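Long-range contacts in probable ribosomal RNA small subunit methyltransferase (Thermus thermophilus, PDB 3DMH), which methylates the exocyclic N2 of a guanosine in 16S ribosomal RNA, with S-adenosylmethionine as the methyl donor: residues E73-C81 against L285-L293; G333-L344 against V362-K372. One frame throughout, in Å; residues are numbered along the deposited sequence.

Contact 1 (E73-C81 against L285-L293); sequences ETSRAAFRC and LHSDVDEAL. With SAM (S-adenosylmethionine), chain D.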
loop_
_atom_site.group_PDB
_atom_site.type_symbol
_atom_site.label_atom_id
_atom_site.label_comp_id
_atom_site.label_asym_id
_atom_site.label_seq_id
_atom_site.Cartn_x
_atom_site.Cartn_y
_atom_site.Cartn_z
ATOM N N GLU A 73 7.819 -4.261 -6.875
ATOM C CA GLU A 73 6.523 -4.195 -6.238
ATOM C C GLU A 73 6.639 -3.672 -4.807
ATOM O O GLU A 73 7.553 -4.049 -4.053
ATOM C CB GLU A 73 5.896 -5.577 -6.270
ATOM C CG GLU A 73 4.550 -5.718 -5.544
ATOM C CD GLU A 73 3.509 -4.749 -6.059
ATOM O OE1 GLU A 73 3.117 -4.848 -7.236
ATOM O OE2 GLU A 73 3.046 -3.856 -5.310
ATOM N N THR A 74 5.718 -2.772 -4.465
ATOM C CA THR A 74 5.710 -2.142 -3.152
ATOM C C THR A 74 4.857 -2.855 -2.106
ATOM O O THR A 74 5.074 -2.668 -0.904
ATOM C CB THR A 74 5.206 -0.677 -3.228
ATOM O OG1 THR A 74 3.942 -0.678 -3.907
ATOM C CG2 THR A 74 6.159 0.180 -4.051
ATOM N N SER A 75 3.878 -3.653 -2.561
ATOM C CA SER A 75 2.973 -4.327 -1.637
ATOM C C SER A 75 3.532 -5.647 -1.174
ATOM O O SER A 75 3.835 -6.533 -1.978
ATOM C CB SER A 75 1.624 -4.545 -2.323
ATOM O OG SER A 75 0.837 -5.551 -1.655
ATOM N N ARG A 76 3.616 -5.801 0.138
ATOM C CA ARG A 76 4.087 -7.062 0.699
ATOM C C ARG A 76 3.171 -8.217 0.299
ATOM O O ARG A 76 3.654 -9.272 -0.098
ATOM C CB ARG A 76 4.248 -6.978 2.226
ATOM C CG ARG A 76 5.240 -8.002 2.713
ATOM C CD ARG A 76 6.680 -7.448 2.579
ATOM N NE ARG A 76 7.674 -8.460 2.886
ATOM C CZ ARG A 76 8.940 -8.185 3.189
ATOM N NH1 ARG A 76 9.382 -6.914 3.203
ATOM N NH2 ARG A 76 9.771 -9.198 3.483
ATOM N N ALA A 77 1.854 -8.007 0.406
ATOM C CA ALA A 77 0.875 -9.031 0.022
ATOM C C ALA A 77 1.096 -9.485 -1.419
ATOM O O ALA A 77 1.060 -10.693 -1.709
ATOM C CB ALA A 77 -0.556 -8.510 0.208
ATOM N N ALA A 78 1.317 -8.526 -2.323
ATOM C CA ALA A 78 1.513 -8.896 -3.735
ATOM C C ALA A 78 2.831 -9.667 -3.932
ATOM O O ALA A 78 2.877 -10.673 -4.659
ATOM C CB ALA A 78 1.448 -7.658 -4.621
ATOM N N PHE A 79 3.910 -9.239 -3.253
ATOM C CA PHE A 79 5.178 -10.004 -3.326
ATOM C C PHE A 79 5.065 -11.434 -2.793
ATOM O O PHE A 79 5.610 -12.362 -3.388
ATOM C CB PHE A 79 6.270 -9.178 -2.683
ATOM C CG PHE A 79 6.633 -7.978 -3.510
ATOM C CD1 PHE A 79 7.070 -8.173 -4.805
ATOM N N ARG A 80 4.247 -11.652 -1.762
ATOM C CA ARG A 80 4.017 -13.037 -1.294
ATOM C C ARG A 80 3.441 -13.874 -2.441
ATOM O O ARG A 80 3.854 -15.031 -2.658
ATOM C CB ARG A 80 3.033 -13.082 -0.131
ATOM C CG ARG A 80 3.534 -12.472 1.154
ATOM C CD ARG A 80 2.364 -12.252 2.132
ATOM N NE ARG A 80 2.145 -13.402 2.997
ATOM C CZ ARG A 80 1.225 -13.493 3.974
ATOM N NH1 ARG A 80 0.379 -12.480 4.257
ATOM N NH2 ARG A 80 1.152 -14.627 4.693
ATOM N N CYS A 81 2.487 -13.277 -3.161
ATOM C CA CYS A 81 1.875 -13.977 -4.307
ATOM C C CYS A 81 2.856 -14.221 -5.443
ATOM O O CYS A 81 2.938 -15.332 -5.925
ATOM C CB CYS A 81 0.681 -13.203 -4.828
ATOM S SG CYS A 81 -0.692 -13.118 -3.637
ATOM N N LEU A 285 7.745 -2.040 10.174
ATOM C CA LEU A 285 7.827 -3.300 9.442
ATOM C C LEU A 285 7.025 -3.251 8.177
ATOM O O LEU A 285 5.893 -2.781 8.161
ATOM C CB LEU A 285 7.339 -4.467 10.302
ATOM C CG LEU A 285 7.998 -4.577 11.676
ATOM C CD1 LEU A 285 7.442 -5.793 12.358
ATOM C CD2 LEU A 285 9.490 -4.685 11.520
ATOM N N HIS A 286 7.631 -3.782 7.128
ATOM C CA HIS A 286 6.953 -3.982 5.865
ATOM C C HIS A 286 6.285 -5.349 5.964
ATOM O O HIS A 286 6.948 -6.379 5.964
ATOM C CB HIS A 286 7.976 -3.911 4.722
ATOM C CG HIS A 286 7.350 -3.879 3.361
ATOM N ND1 HIS A 286 8.006 -4.272 2.212
ATOM C CD2 HIS A 286 6.119 -3.465 2.974
ATOM C CE1 HIS A 286 7.200 -4.112 1.176
ATOM N NE2 HIS A 286 6.044 -3.637 1.616
ATOM N N SER A 287 4.958 -5.348 6.044
ATOM C CA SER A 287 4.222 -6.528 6.469
ATOM C C SER A 287 2.803 -6.489 5.916
ATOM O O SER A 287 2.171 -5.429 5.899
ATOM C CB SER A 287 4.108 -6.494 7.991
ATOM O OG SER A 287 3.535 -7.689 8.510
ATOM N N ASP A 288 2.316 -7.657 5.495
ATOM C CA ASP A 288 0.904 -7.813 5.134
ATOM C C ASP A 288 0.185 -8.144 6.444
ATOM O O ASP A 288 0.319 -9.251 6.961
ATOM C CB ASP A 288 0.754 -8.962 4.126
ATOM C CG ASP A 288 -0.693 -9.228 3.726
ATOM O OD1 ASP A 288 -1.559 -8.376 4.019
ATOM O OD2 ASP A 288 -0.940 -10.284 3.097
ATOM N N VAL A 289 -0.498 -7.152 7.006
ATOM C CA VAL A 289 -1.107 -7.245 8.344
ATOM C C VAL A 289 0.000 -7.721 9.313
ATOM O O VAL A 289 1.054 -7.070 9.395
ATOM C CB VAL A 289 -2.438 -8.082 8.385
ATOM C CG1 VAL A 289 -3.206 -7.783 9.664
ATOM C CG2 VAL A 289 -3.346 -7.695 7.219
ATOM N N ASP A 290 -0.192 -8.827 10.022
ATOM C CA ASP A 290 0.812 -9.272 10.989
ATOM C C ASP A 290 1.763 -10.336 10.463
ATOM O O ASP A 290 2.428 -11.022 11.244
ATOM C CB ASP A 290 0.138 -9.788 12.266
ATOM C CG ASP A 290 -0.789 -10.960 12.013
ATOM O OD1 ASP A 290 -1.260 -11.154 10.865
ATOM O OD2 ASP A 290 -1.080 -11.706 12.973
ATOM N N GLU A 291 1.851 -10.462 9.141
ATOM C CA GLU A 291 2.688 -11.495 8.521
ATOM C C GLU A 291 4.135 -11.470 9.009
ATOM O O GLU A 291 4.768 -12.524 9.170
ATOM C CB GLU A 291 2.612 -11.326 7.000
ATOM C CG GLU A 291 3.595 -12.108 6.182
ATOM C CD GLU A 291 4.643 -11.245 5.551
ATOM O OE1 GLU A 291 4.473 -9.997 5.474
ATOM O OE2 GLU A 291 5.646 -11.841 5.116
ATOM N N ALA A 292 4.650 -10.262 9.253
ATOM C CA ALA A 292 6.061 -10.096 9.649
ATOM C C ALA A 292 6.340 -10.462 11.106
ATOM O O ALA A 292 7.506 -10.597 11.494
ATOM C CB ALA A 292 6.511 -8.667 9.399
ATOM N N LEU A 293 5.291 -10.602 11.918
ATOM C CA LEU A 293 5.482 -10.842 13.356
ATOM C C LEU A 293 5.721 -12.310 13.629
ATOM O O LEU A 293 5.350 -13.178 12.828
ATOM C CB LEU A 293 4.281 -10.363 14.176
ATOM C CG LEU A 293 3.796 -8.925 13.967
ATOM C CD1 LEU A 293 2.630 -8.628 14.874
ATOM C CD2 LEU A 293 4.885 -7.871 14.137
HETATM N N SAM D . -2.056 4.882 10.377
HETATM C CA SAM D . -1.889 5.894 9.277
HETATM C C SAM D . -2.635 7.156 9.653
HETATM O O SAM D . -3.416 7.063 10.611
HETATM O OXT SAM D . -2.470 8.191 8.987
HETATM C CB SAM D . -2.449 5.373 7.951
HETATM C CG SAM D . -3.936 5.009 7.953
HETATM S SD SAM D . -4.505 4.524 6.292
HETATM C CE SAM D . -6.292 4.818 6.419
HETATM C "C5'" SAM D . -4.475 2.707 6.275
HETATM C "C4'" SAM D . -3.072 2.153 6.091
HETATM O "O4'" SAM D . -3.243 0.741 5.994
HETATM C "C3'" SAM D . -2.345 2.631 4.827
HETATM O "O3'" SAM D . -1.076 3.195 5.131
HETATM C "C2'" SAM D . -2.242 1.359 3.980
HETATM O "O2'" SAM D . -1.128 1.297 3.111
HETATM C "C1'" SAM D . -2.237 0.316 5.095
HETATM N N9 SAM D . -2.534 -1.011 4.592
HETATM C C8 SAM D . -3.348 -1.383 3.525
HETATM N N7 SAM D . -3.361 -2.735 3.429
HETATM C C5 SAM D . -2.540 -3.228 4.422
HETATM C C6 SAM D . -2.133 -4.517 4.784
HETATM N N6 SAM D . -2.539 -5.595 4.099
HETATM N N1 SAM D . -1.285 -4.645 5.860
HETATM C C2 SAM D . -0.830 -3.549 6.558
HETATM N N3 SAM D . -1.171 -2.254 6.185
HETATM C C4 SAM D . -2.023 -2.132 5.142
HETATM O O HOH W 1 6.896 -11.110 3.014
#
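Arg76 sets its CD over one face of the His286 ring, toward the rim, a CH-pi contact with CD 3.6 Å from the ring centroid. Its CG is anti to the backbone N (chi1 -156°) and the chain bends at chi2, carrying the guanidinium past the ring, the two planes nearly perpendicular. Arg76 NE donates to a water, which in turn donates to Glu291 OE2. At its edge His286 shares the N-H of NE2 between Asp263 O, its stronger partner, and Thr74 O (2.9 Å, bent to 131°). A leucine for His286 would probably leave Thr74 O and Asp263 O without this donor and Arg76 CD without the ring face it lies over. One turn on, Arg80 NH1 forms a salt bridge with Asp288 OD2 at 2.8 Å, reaching it from above the carboxylate plane, while Glu291 CG sits 3.5 Å from Arg80 CZ over the guanidinium face. Asp288 OD1 accepts from N6 of S-adenosylmethionine (2.9 Å) and from Tyr8, while OD2 is also held by Lys24. The contact sets the start of helix 76-84 against the end of edge strand 283-286 and the loop that follows, with Leu91 of strand 90-91 touching both Arg76 and His286.

Contact 2 (G333-L344 against V362-K372); sequences GGVFFLVSNPFL and VAEYKVLFAEK. With GMP (guanosine), chain E.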
loop_
_atom_site.group_PDB
_atom_site.type_symbol
_atom_site.label_atom_id
_atom_site.label_comp_id
_atom_site.label_asym_id
_atom_site.label_seq_id
_atom_site.Cartn_x
_atom_site.Cartn_y
_atom_site.Cartn_z
ATOM N N GLY A 333 -6.434 -8.163 29.177
ATOM C CA GLY A 333 -6.394 -6.802 29.708
ATOM C C GLY A 333 -5.974 -5.773 28.667
ATOM O O GLY A 333 -6.076 -4.564 28.903
ATOM N N GLY A 334 -5.498 -6.244 27.519
ATOM C CA GLY A 334 -5.104 -5.342 26.427
ATOM C C GLY A 334 -6.280 -4.606 25.809
ATOM O O GLY A 334 -7.436 -5.031 25.928
ATOM N N VAL A 335 -5.990 -3.486 25.154
ATOM C CA VAL A 335 -7.049 -2.653 24.591
ATOM C C VAL A 335 -6.852 -2.350 23.106
ATOM O O VAL A 335 -5.723 -2.317 22.604
ATOM C CB VAL A 335 -7.238 -1.350 25.400
ATOM C CG1 VAL A 335 -7.722 -1.657 26.813
ATOM C CG2 VAL A 335 -5.957 -0.516 25.444
ATOM N N PHE A 336 -7.976 -2.138 22.424
ATOM C CA PHE A 336 -8.009 -1.917 20.975
ATOM C C PHE A 336 -8.765 -0.632 20.673
ATOM O O PHE A 336 -9.874 -0.422 21.189
ATOM C CB PHE A 336 -8.726 -3.098 20.335
ATOM C CG PHE A 336 -8.861 -3.022 18.835
ATOM C CD1 PHE A 336 -7.773 -2.663 18.035
ATOM C CD2 PHE A 336 -10.068 -3.353 18.227
ATOM C CE1 PHE A 336 -7.879 -2.633 16.634
ATOM C CE2 PHE A 336 -10.204 -3.329 16.831
ATOM C CZ PHE A 336 -9.107 -2.974 16.028
ATOM N N PHE A 337 -8.172 0.219 19.832
ATOM C CA PHE A 337 -8.818 1.448 19.367
ATOM C C PHE A 337 -8.876 1.427 17.846
ATOM O O PHE A 337 -7.844 1.204 17.201
ATOM C CB PHE A 337 -8.010 2.696 19.760
ATOM C CG PHE A 337 -7.938 2.945 21.226
ATOM C CD1 PHE A 337 -8.784 3.867 21.840
ATOM C CD2 PHE A 337 -7.013 2.260 22.010
ATOM C CE1 PHE A 337 -8.704 4.089 23.211
ATOM C CE2 PHE A 337 -6.922 2.486 23.364
ATOM C CZ PHE A 337 -7.773 3.407 23.978
ATOM N N LEU A 338 -10.057 1.680 17.281
ATOM C CA LEU A 338 -10.230 1.713 15.825
ATOM C C LEU A 338 -11.022 2.950 15.432
ATOM O O LEU A 338 -11.997 3.293 16.098
ATOM C CB LEU A 338 -10.973 0.452 15.376
ATOM C CG LEU A 338 -11.364 0.327 13.900
ATOM C CD1 LEU A 338 -11.400 -1.131 13.435
ATOM C CD2 LEU A 338 -12.724 0.986 13.685
ATOM N N VAL A 339 -10.621 3.622 14.357
ATOM C CA VAL A 339 -11.371 4.802 13.913
ATOM C C VAL A 339 -11.842 4.599 12.478
ATOM O O VAL A 339 -11.092 4.076 11.641
ATOM C CB VAL A 339 -10.555 6.110 14.104
ATOM C CG1 VAL A 339 -9.286 6.121 13.244
ATOM C CG2 VAL A 339 -11.412 7.352 13.816
ATOM N N SER A 340 -13.092 4.998 12.199
ATOM C CA SER A 340 -13.627 4.854 10.857
ATOM C C SER A 340 -14.740 5.850 10.549
ATOM O O SER A 340 -15.182 6.595 11.414
ATOM C CB SER A 340 -14.161 3.440 10.638
ATOM O OG SER A 340 -15.430 3.266 11.215
ATOM N N ASN A 341 -15.181 5.843 9.299
ATOM C CA ASN A 341 -16.393 6.558 8.912
ATOM C C ASN A 341 -17.545 6.078 9.808
ATOM O O ASN A 341 -17.622 4.894 10.123
ATOM C CB ASN A 341 -16.704 6.280 7.440
ATOM C CG ASN A 341 -17.990 6.922 6.986
ATOM O OD1 ASN A 341 -19.083 6.368 7.174
ATOM N ND2 ASN A 341 -17.880 8.116 6.393
ATOM N N PRO A 342 -18.437 6.992 10.229
ATOM C CA PRO A 342 -19.510 6.614 11.160
ATOM C C PRO A 342 -20.438 5.469 10.716
ATOM O O PRO A 342 -21.060 4.833 11.572
ATOM C CB PRO A 342 -20.308 7.921 11.315
ATOM C CG PRO A 342 -19.275 8.982 11.086
ATOM C CD PRO A 342 -18.477 8.437 9.928
ATOM N N PHE A 343 -20.545 5.212 9.413
ATOM C CA PHE A 343 -21.529 4.237 8.933
ATOM C C PHE A 343 -20.928 2.911 8.435
ATOM O O PHE A 343 -21.633 2.111 7.808
ATOM C CB PHE A 343 -22.470 4.832 7.885
ATOM C CG PHE A 343 -23.799 4.132 7.818
ATOM C CD1 PHE A 343 -24.642 4.109 8.926
ATOM C CD2 PHE A 343 -24.199 3.470 6.655
ATOM C CE1 PHE A 343 -25.869 3.448 8.875
ATOM C CE2 PHE A 343 -25.426 2.808 6.590
ATOM C CZ PHE A 343 -26.273 2.808 7.701
ATOM N N LEU A 344 -19.644 2.685 8.705
ATOM C CA LEU A 344 -19.058 1.369 8.438
ATOM C C LEU A 344 -19.366 0.424 9.598
ATOM O O LEU A 344 -19.225 0.784 10.773
ATOM C CB LEU A 344 -17.556 1.452 8.137
ATOM C CG LEU A 344 -17.177 2.135 6.817
ATOM C CD1 LEU A 344 -15.667 2.329 6.746
ATOM C CD2 LEU A 344 -17.688 1.327 5.615
ATOM N N VAL A 362 -18.238 9.846 18.344
ATOM C CA VAL A 362 -18.903 9.791 17.043
ATOM C C VAL A 362 -19.330 11.173 16.538
ATOM O O VAL A 362 -20.257 11.811 17.063
ATOM C CB VAL A 362 -20.026 8.709 16.953
ATOM C CG1 VAL A 362 -21.234 9.070 17.803
ATOM C CG2 VAL A 362 -20.402 8.425 15.472
ATOM N N ALA A 363 -18.601 11.641 15.533
ATOM C CA ALA A 363 -18.945 12.876 14.845
ATOM C C ALA A 363 -18.564 12.721 13.376
ATOM O O ALA A 363 -19.236 11.992 12.652
ATOM C CB ALA A 363 -18.260 14.081 15.494
ATOM N N GLU A 364 -17.494 13.374 12.926
ATOM C CA GLU A 364 -17.084 13.204 11.536
ATOM C C GLU A 364 -16.612 11.767 11.337
ATOM O O GLU A 364 -16.789 11.188 10.266
ATOM C CB GLU A 364 -15.990 14.191 11.116
ATOM C CG GLU A 364 -15.828 14.266 9.583
ATOM C CD GLU A 364 -14.801 15.293 9.092
ATOM O OE1 GLU A 364 -13.800 15.573 9.803
ATOM O OE2 GLU A 364 -14.996 15.806 7.964
ATOM N N TYR A 365 -16.018 11.213 12.392
ATOM C CA TYR A 365 -15.613 9.808 12.435
ATOM C C TYR A 365 -16.059 9.196 13.750
ATOM O O TYR A 365 -16.465 9.904 14.683
ATOM C CB TYR A 365 -14.090 9.661 12.306
ATOM C CG TYR A 365 -13.542 10.424 11.140
ATOM C CD1 TYR A 365 -13.440 9.832 9.878
ATOM C CD2 TYR A 365 -13.159 11.753 11.286
ATOM C CE1 TYR A 365 -12.965 10.565 8.793
ATOM C CE2 TYR A 365 -12.680 12.477 10.223
ATOM C CZ TYR A 365 -12.588 11.887 8.986
ATOM O OH TYR A 365 -12.095 12.629 7.949
ATOM N N LYS A 366 -16.016 7.873 13.816
ATOM C CA LYS A 366 -16.237 7.185 15.080
ATOM C C LYS A 366 -14.997 6.446 15.555
ATOM O O LYS A 366 -14.259 5.864 14.757
ATOM C CB LYS A 366 -17.460 6.254 15.027
ATOM C CG LYS A 366 -17.331 5.058 14.143
ATOM C CD LYS A 366 -18.615 4.264 14.158
ATOM C CE LYS A 366 -18.550 3.152 13.124
ATOM N NZ LYS A 366 -19.916 2.675 12.766
ATOM N N VAL A 367 -14.774 6.519 16.863
ATOM C CA VAL A 367 -13.715 5.765 17.510
ATOM C C VAL A 367 -14.368 4.679 18.343
ATOM O O VAL A 367 -15.145 4.954 19.279
ATOM C CB VAL A 367 -12.805 6.653 18.386
ATOM C CG1 VAL A 367 -11.703 5.815 19.023
ATOM C CG2 VAL A 367 -12.205 7.796 17.559
ATOM N N LEU A 368 -14.070 3.439 17.971
ATOM C CA LEU A 368 -14.535 2.283 18.717
ATOM C C LEU A 368 -13.412 1.737 19.586
ATOM O O LEU A 368 -12.227 1.892 19.264
ATOM C CB LEU A 368 -15.065 1.203 17.769
ATOM C CG LEU A 368 -16.233 1.628 16.865
ATOM C CD1 LEU A 368 -16.640 0.485 15.952
ATOM C CD2 LEU A 368 -17.436 2.125 17.653
ATOM N N PHE A 369 -13.811 1.094 20.682
ATOM C CA PHE A 369 -12.882 0.587 21.682
ATOM C C PHE A 369 -13.315 -0.806 22.099
ATOM O O PHE A 369 -14.511 -1.099 22.171
ATOM C CB PHE A 369 -12.892 1.532 22.898
ATOM C CG PHE A 369 -12.154 1.003 24.114
ATOM C CD1 PHE A 369 -10.802 1.269 24.297
ATOM C CD2 PHE A 369 -12.833 0.266 25.090
ATOM C CE1 PHE A 369 -10.117 0.788 25.425
ATOM C CE2 PHE A 369 -12.161 -0.217 26.231
ATOM C CZ PHE A 369 -10.801 0.045 26.396
ATOM N N ALA A 370 -12.338 -1.666 22.365
ATOM C CA ALA A 370 -12.617 -2.973 22.951
ATOM C C ALA A 370 -11.479 -3.399 23.862
ATOM O O ALA A 370 -10.323 -3.006 23.672
ATOM C CB ALA A 370 -12.853 -4.004 21.869
ATOM N N GLU A 371 -11.818 -4.213 24.856
ATOM C CA GLU A 371 -10.833 -4.749 25.779
ATOM C C GLU A 371 -10.793 -6.265 25.648
ATOM O O GLU A 371 -11.847 -6.915 25.618
ATOM C CB GLU A 371 -11.169 -4.354 27.226
ATOM C CG GLU A 371 -10.107 -4.791 28.238
ATOM C CD GLU A 371 -10.450 -4.437 29.672
ATOM O OE1 GLU A 371 -10.985 -3.333 29.910
ATOM O OE2 GLU A 371 -10.173 -5.268 30.567
ATOM N N LYS A 372 -9.583 -6.815 25.577
ATOM C CA LYS A 372 -9.388 -8.263 25.539
ATOM C C LYS A 372 -9.742 -8.875 26.891
ATOM O O LYS A 372 -9.176 -8.497 27.919
ATOM C CB LYS A 372 -7.941 -8.597 25.174
ATOM C CG LYS A 372 -7.635 -10.091 25.032
ATOM C CD LYS A 372 -8.157 -10.680 23.731
ATOM C CE LYS A 372 -7.714 -12.125 23.587
ATOM N NZ LYS A 372 -8.214 -12.764 22.338
HETATM C "C4'" GMP E . -13.500 12.505 4.667
HETATM O "O4'" GMP E . -13.292 11.272 5.367
HETATM C "C3'" GMP E . -13.053 12.263 3.234
HETATM O "O3'" GMP E . -11.711 12.753 3.114
HETATM C "C2'" GMP E . -13.055 10.750 3.102
HETATM O "O2'" GMP E . -12.091 10.304 2.148
HETATM C "C1'" GMP E . -12.680 10.308 4.505
HETATM N N9 GMP E . -13.175 8.978 4.917
HETATM C C8 GMP E . -14.301 8.349 4.539
HETATM N N7 GMP E . -14.424 7.144 5.154
HETATM C C5 GMP E . -13.358 6.998 5.972
HETATM C C6 GMP E . -12.848 5.968 6.915
HETATM O O6 GMP E . -13.479 4.909 7.114
HETATM N N1 GMP E . -11.685 6.219 7.545
HETATM C C2 GMP E . -10.973 7.358 7.356
HETATM N N2 GMP E . -9.806 7.567 8.011
HETATM N N3 GMP E . -11.382 8.343 6.508
HETATM C C4 GMP E . -12.540 8.213 5.814
#
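Lys366 NZ is gripped by two carbonyl oxygens across the contact, Pro342 O at 2.7 Å and Leu344 O at 2.8 Å, and by a salt bridge to Glu347. The lysine belongs to strand 366-371, which runs antiparallel to strand 334-340 in the mixed seven-stranded sheet of a Rossmann-like methyltransferase domain. Its CG sits between the backbone N and the carbonyl carbon (chi1 68°), and the chain then stretches out fully to bring the ammonium to the carbonyls of the turn Asn341-Leu344. NZ approaches Pro342 O from well above the carbonyl plane and Leu344 O at a smaller tilt. Ser340 OG, just before the turn, donates to Asn341 O, and within it Asn341 OD1 takes the N-H of Phe343 in an Asx turn.

Along the strands, hydrogen-bonded pairs such as Phe336 with Ala370 and Leu338 with Leu368 alternate with non-hydrogen-bonded ones. The face carrying Phe336, Leu338 and Leu368 packs toward helix 346-354. On the other face Phe337 and Phe369 make a T-shaped pair, planes at 68° and centroids 5.2 Å apart, the edge of Phe369 entering over the Phe337 ring. Val335 CG1 meets Phe369 CZ at 3.5 Å, and Arg226 makes a cation-pi contact with the same phenylalanine. Nearer the pocket, Val339 CG2 touches both Val367 CG2 and Tyr365 CB.

Guanosine is bound beyond the C-terminal end of strand 334-340, where strand 366-371 begins: Tyr365 turns its ring edge to the nucleoside, and Asn341 N donates to guanosine O6 at 2.9 Å with an N-H...O angle of 162°.

Overall arrangement
Contact 1 and contact 2 lie at far sides of one sheet: strand 283-286 forms one edge of it, whereas strands 334-340 and 366-371 sit beyond strand 299-304 toward the other. Their centres are 25 Å apart and their nearest atoms about 10 Å, so they do not touch. The two ligands bridge them. S-adenosylmethionine places its adenine at contact 1, and its sulfonium end reaches toward the guanosine held at contact 2, where the side chain of Val339 is about 7 Å from the cofactor. The segments of contact 2 are 18 residues apart in sequence, those of contact 1 204, bringing helix 76-84 to Asp288, which in turn holds the adenine.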